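Local coordinates for chaperone SycD (Yersinia enterocolitica, PDB 2VGX), which is a type III secretion chaperone for translocator proteins, built from tetratricopeptide repeats, and probably modulates yop operon expression, at residues L112-A115 with Q116-A120; I10-N14 with E15-D19. All blocks are in the same frame, centred on the assembly; numbering follows the deposited sequence.

Interaction 1 (L112-A115 with Q116-A120)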
loop_
_atom_site.group_PDB
_atom_site.type_symbol
_atom_site.label_atom_id
_atom_site.label_comp_id
_atom_site.label_asym_id
_atom_site.label_seq_id
_atom_site.Cartn_x
_atom_site.Cartn_y
_atom_site.Cartn_z
ATOM N N LEU B 112 21.967 23.688 1.056
ATOM C CA LEU B 112 22.769 23.712 -0.189
ATOM C C LEU B 112 24.232 23.362 -0.003
ATOM O O LEU B 112 24.777 22.627 -0.827
ATOM C CB LEU B 112 22.627 25.075 -0.908
ATOM C CG LEU B 112 21.180 25.301 -1.367
ATOM C CD1 LEU B 112 20.966 26.835 -1.649
ATOM C CD2 LEU B 112 20.836 24.470 -2.585
ATOM N N PHE B 113 24.876 23.844 1.062
ATOM C CA PHE B 113 26.275 23.380 1.330
ATOM C C PHE B 113 26.412 21.875 1.529
ATOM O O PHE B 113 27.389 21.277 1.110
ATOM C CB PHE B 113 26.907 24.102 2.532
ATOM C CG PHE B 113 27.308 25.527 2.226
ATOM C CD1 PHE B 113 28.081 25.816 1.113
ATOM C CD2 PHE B 113 26.886 26.574 3.035
ATOM C CE1 PHE B 113 28.439 27.149 0.823
ATOM C CE2 PHE B 113 27.251 27.897 2.746
ATOM C CZ PHE B 113 28.014 28.170 1.654
ATOM N N LEU B 114 25.439 21.272 2.192
ATOM C CA LEU B 114 25.433 19.817 2.358
ATOM C C LEU B 114 25.224 19.128 1.023
ATOM O O LEU B 114 25.921 18.170 0.722
ATOM C CB LEU B 114 24.350 19.375 3.358
ATOM C CG LEU B 114 24.328 17.837 3.600
ATOM C CD1 LEU B 114 25.712 17.291 4.153
ATOM C CD2 LEU B 114 23.209 17.535 4.554
ATOM N N ALA B 115 24.273 19.598 0.214
ATOM C CA ALA B 115 24.089 19.024 -1.127
ATOM C C ALA B 115 25.387 19.106 -1.913
ATOM O O ALA B 115 25.771 18.141 -2.560
ATOM C CB ALA B 115 22.948 19.732 -1.894
ATOM N N GLN B 116 26.056 20.260 -1.847
ATOM C CA GLN B 116 27.324 20.492 -2.564
ATOM C C GLN B 116 28.424 19.466 -2.163
ATOM O O GLN B 116 29.091 18.884 -3.015
ATOM C CB GLN B 116 27.777 21.942 -2.319
ATOM C CG GLN B 116 28.981 22.398 -3.152
ATOM C CD GLN B 116 29.218 23.910 -3.084
ATOM O OE1 GLN B 116 29.695 24.436 -2.080
ATOM N NE2 GLN B 116 28.875 24.606 -4.161
ATOM N N GLU B 117 28.570 19.245 -0.859
ATOM C CA GLU B 117 29.497 18.276 -0.300
ATOM C C GLU B 117 29.179 16.868 -0.840
ATOM O O GLU B 117 30.075 16.183 -1.322
ATOM C CB GLU B 117 29.369 18.332 1.223
ATOM C CG GLU B 117 30.455 17.651 2.028
ATOM C CD GLU B 117 30.452 18.088 3.501
ATOM O OE1 GLU B 117 29.522 18.827 3.942
ATOM O OE2 GLU B 117 31.389 17.684 4.229
ATOM N N LEU B 118 27.904 16.476 -0.790
ATOM C CA LEU B 118 27.453 15.153 -1.267
ATOM C C LEU B 118 27.714 14.862 -2.750
ATOM O O LEU B 118 27.941 13.712 -3.120
ATOM C CB LEU B 118 25.975 14.965 -0.954
ATOM C CG LEU B 118 25.689 14.821 0.532
ATOM C CD1 LEU B 118 24.191 14.872 0.801
ATOM C CD2 LEU B 118 26.271 13.490 1.042
ATOM N N ILE B 119 27.719 15.895 -3.589
ATOM C CA ILE B 119 27.786 15.685 -5.033
ATOM C C ILE B 119 29.166 15.934 -5.670
ATOM O O ILE B 119 29.333 15.734 -6.875
ATOM C CB ILE B 119 26.707 16.509 -5.780
ATOM C CG1 ILE B 119 26.954 18.006 -5.632
ATOM C CG2 ILE B 119 25.311 16.163 -5.267
ATOM C CD1 ILE B 119 25.873 18.853 -6.224
ATOM N N ALA B 120 30.127 16.386 -4.864
ATOM C CA ALA B 120 31.506 16.599 -5.304
ATOM C C ALA B 120 32.019 15.429 -6.139
ATOM O O ALA B 120 32.026 14.283 -5.671
ATOM C CB ALA B 120 32.394 16.808 -4.106
HETATM O O HOH W 1 29.949 22.399 0.668
#
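Gln116 follows Phe113 by three residues on the last turns of helix 105-119, part of the all-helical tetratricopeptide-repeat fold of SycD, and the two side chains run side by side in the same direction. The backbone of Gln116 donates its N-H to Leu112 O at 2.9 Å, continuing the alpha-helical i to i+4 bonding of helix 105-119. Its CG stands anti to the backbone N (chi1 -172°) and the chain stays extended, which carries OE1 to the edge of the Phe113 ring, in the ring plane and 3.8 Å from CD1. The amide plane is turned 55° from the ring, and its oxygen meets the ring at a C-H edge. A water donates to Phe113 O at 2.8 Å and, more weakly, to Gln116 OE1. A long polar residue suits this border position, for Gln116 also touches Ser133 and Leu136 of helix 128-138.

Glu117 makes the next such bond, to Phe113 O. Its side chain extends along the exposed flank, and OE1 passes 4.1 Å from CD1 of Leu114.

Leu118 N bonds nearly straight to Leu114 O (N-H...O 168°). The two leucines meet at an oblique angle: the CD1 methyl of Leu118 rests against the branch point of Leu114, 4.1 Å from its CG. Leu118 also touches Pro89.

At Ile119 the bond from the backbone N-H to Ala115 O is weak. The buried side chain also touches Pro89, Phe125 and Ser129, where a branched apolar residue is suited to the interior. With CG1 between the backbone N and the carbonyl carbon, both branches come close to the same carbonyl: Ala115 O lies 3.3 Å from Ile119 CG1 and 3.4 Å from Ile119 CG2.

Interaction 2 (I10-N14 with E15-D19); sequences IAMLN and EISSD
Met12 and Asp19 cross at about a right angle where the chain leaves helix 7-14 and turns into helix 18-33. The methionine leaves its helix with CG anti to the backbone N (chi1 172°) and then bends at chi2 (75°), so that its thioether end swings back to the following segment. The methyl CE comes to rest 3.9 Å from CB of Asp19, meeting the aliphatic root of the aspartate. SD lies 4.0 Å from Ser17 OG, a van der Waals approach. A long, unbranched and flexible thioether suits the task, since it can span the turn and fit against both a serine and an aspartate; it also touches Thr20 and packs on a modified side chain of the other chain of the assembly.

Glu15, directly after Asn14, folds its side chain back on Ala11. Its CG, beside its own backbone N, sits 3.4 Å from Ala11 O, and CB lies 3.5 Å from the same Ala11 O, so the methylenes lean on the last turn of helix 7-14. Asn14 turns its amide back along that helix, where ND2 makes a weak bond to Ile10 O at 3.1 Å. The other chain reaches this corner too: one of its basic side chains hydrogen-bonds Leu13 O.

Ser17, at the N-cap of helix 18-33, directs OG to a backbone N just beyond Asp19, while its own N bonds Thr20 OG1. This reciprocal pair is a capping box, the classic start of an alpha helix, here opening a helix of the tetratricopeptide-repeat region.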
loop_
_atom_site.group_PDB
_atom_site.type_symbol
_atom_site.label_atom_id
_atom_site.label_comp_id
_atom_site.label_asym_id
_atom_site.label_seq_id
_atom_site.Cartn_x
_atom_site.Cartn_y
_atom_site.Cartn_z
ATOM N N ILE B 10 5.386 -19.109 -0.512
ATOM C CA ILE B 10 4.514 -18.940 0.653
ATOM C C ILE B 10 4.980 -17.738 1.450
ATOM O O ILE B 10 4.166 -17.002 1.988
ATOM C CB ILE B 10 4.462 -20.207 1.573
ATOM C CG1 ILE B 10 3.846 -21.418 0.862
ATOM C CG2 ILE B 10 3.648 -19.932 2.822
ATOM C CD1 ILE B 10 2.634 -21.117 -0.050
ATOM N N ALA B 11 6.289 -17.521 1.524
ATOM C CA ALA B 11 6.792 -16.400 2.303
ATOM C C ALA B 11 6.403 -15.081 1.666
ATOM O O ALA B 11 6.083 -14.132 2.366
ATOM C CB ALA B 11 8.308 -16.476 2.474
ATOM N N MET B 12 6.422 -15.031 0.341
ATOM C CA MET B 12 6.107 -13.811 -0.380
ATOM C C MET B 12 4.624 -13.486 -0.157
ATOM O O MET B 12 4.271 -12.323 -0.046
ATOM C CB MET B 12 6.459 -13.964 -1.866
ATOM C CG MET B 12 6.021 -12.839 -2.780
ATOM S SD MET B 12 7.021 -11.342 -2.640
ATOM C CE MET B 12 5.871 -10.131 -3.262
ATOM N N LEU B 13 3.768 -14.509 -0.073
ATOM C CA LEU B 13 2.326 -14.284 0.137
ATOM C C LEU B 13 1.927 -13.876 1.553
ATOM O O LEU B 13 0.813 -13.391 1.779
ATOM C CB LEU B 13 1.488 -15.485 -0.323
ATOM C CG LEU B 13 1.620 -15.882 -1.808
ATOM C CD1 LEU B 13 0.713 -17.048 -2.150
ATOM C CD2 LEU B 13 1.333 -14.705 -2.749
ATOM N N ASN B 14 2.830 -14.085 2.499
ATOM C CA ASN B 14 2.570 -13.821 3.920
ATOM C C ASN B 14 3.242 -12.583 4.499
ATOM O O ASN B 14 2.958 -12.204 5.629
ATOM C CB ASN B 14 3.016 -15.034 4.734
ATOM C CG ASN B 14 1.935 -16.069 4.841
ATOM O OD1 ASN B 14 0.816 -15.764 5.254
ATOM N ND2 ASN B 14 2.252 -17.298 4.466
ATOM N N GLU B 15 4.131 -11.964 3.739
ATOM C CA GLU B 15 4.925 -10.853 4.239
ATOM C C GLU B 15 4.900 -9.722 3.274
ATOM O O GLU B 15 4.873 -9.952 2.079
ATOM C CB GLU B 15 6.408 -11.256 4.381
ATOM C CG GLU B 15 6.637 -12.443 5.248
ATOM C CD GLU B 15 8.096 -12.657 5.609
ATOM O OE1 GLU B 15 9.002 -12.192 4.868
ATOM O OE2 GLU B 15 8.320 -13.301 6.661
ATOM N N ILE B 16 4.926 -8.498 3.806
ATOM C CA ILE B 16 5.148 -7.296 3.021
ATOM C C ILE B 16 6.670 -7.106 2.877
ATOM O O ILE B 16 7.358 -6.982 3.885
ATOM C CB ILE B 16 4.593 -6.075 3.765
ATOM C CG1 ILE B 16 3.131 -6.291 4.222
ATOM C CG2 ILE B 16 4.820 -4.780 2.960
ATOM C CD1 ILE B 16 2.175 -6.327 3.149
ATOM N N SER B 17 7.179 -7.096 1.644
ATOM C CA SER B 17 8.570 -6.787 1.344
ATOM C C SER B 17 8.571 -5.628 0.363
ATOM O O SER B 17 7.504 -5.219 -0.111
ATOM C CB SER B 17 9.237 -8.016 0.697
ATOM O OG SER B 17 8.617 -8.323 -0.544
ATOM N N SER B 18 9.747 -5.102 0.020
ATOM C CA SER B 18 9.813 -4.078 -1.030
ATOM C C SER B 18 9.180 -4.577 -2.337
ATOM O O SER B 18 8.545 -3.809 -3.055
ATOM C CB SER B 18 11.265 -3.646 -1.274
ATOM O OG SER B 18 11.753 -3.003 -0.106
ATOM N N ASP B 19 9.335 -5.869 -2.632
ATOM C CA ASP B 19 8.688 -6.467 -3.831
ATOM C C ASP B 19 7.167 -6.306 -3.833
ATOM O O ASP B 19 6.579 -6.005 -4.885
ATOM C CB ASP B 19 9.048 -7.943 -3.989
ATOM C CG ASP B 19 10.503 -8.159 -4.380
ATOM O OD1 ASP B 19 11.122 -7.252 -5.002
ATOM O OD2 ASP B 19 11.028 -9.246 -4.068
#

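How the interactions relate
Interaction 2 comes first along the chain, joining helix 7-14 to the beginning of helix 18-33; interaction 1 follows much later, within the closing turns of helix 105-119. Their centres are 37 Å apart and their nearest atoms about 22 Å, on opposite sides of the centre of the chain; they do not touch, and they lie on different helices. Helices 44-50, 55-67, 71-84 and 90-100 come between them along the chain. One contact thus belongs to an N-terminal corner that the second chain of the assembly reaches, whereas no other chain of the assembly touches the later one, which packs against helices 90-100 and 128-138 of its own subunit.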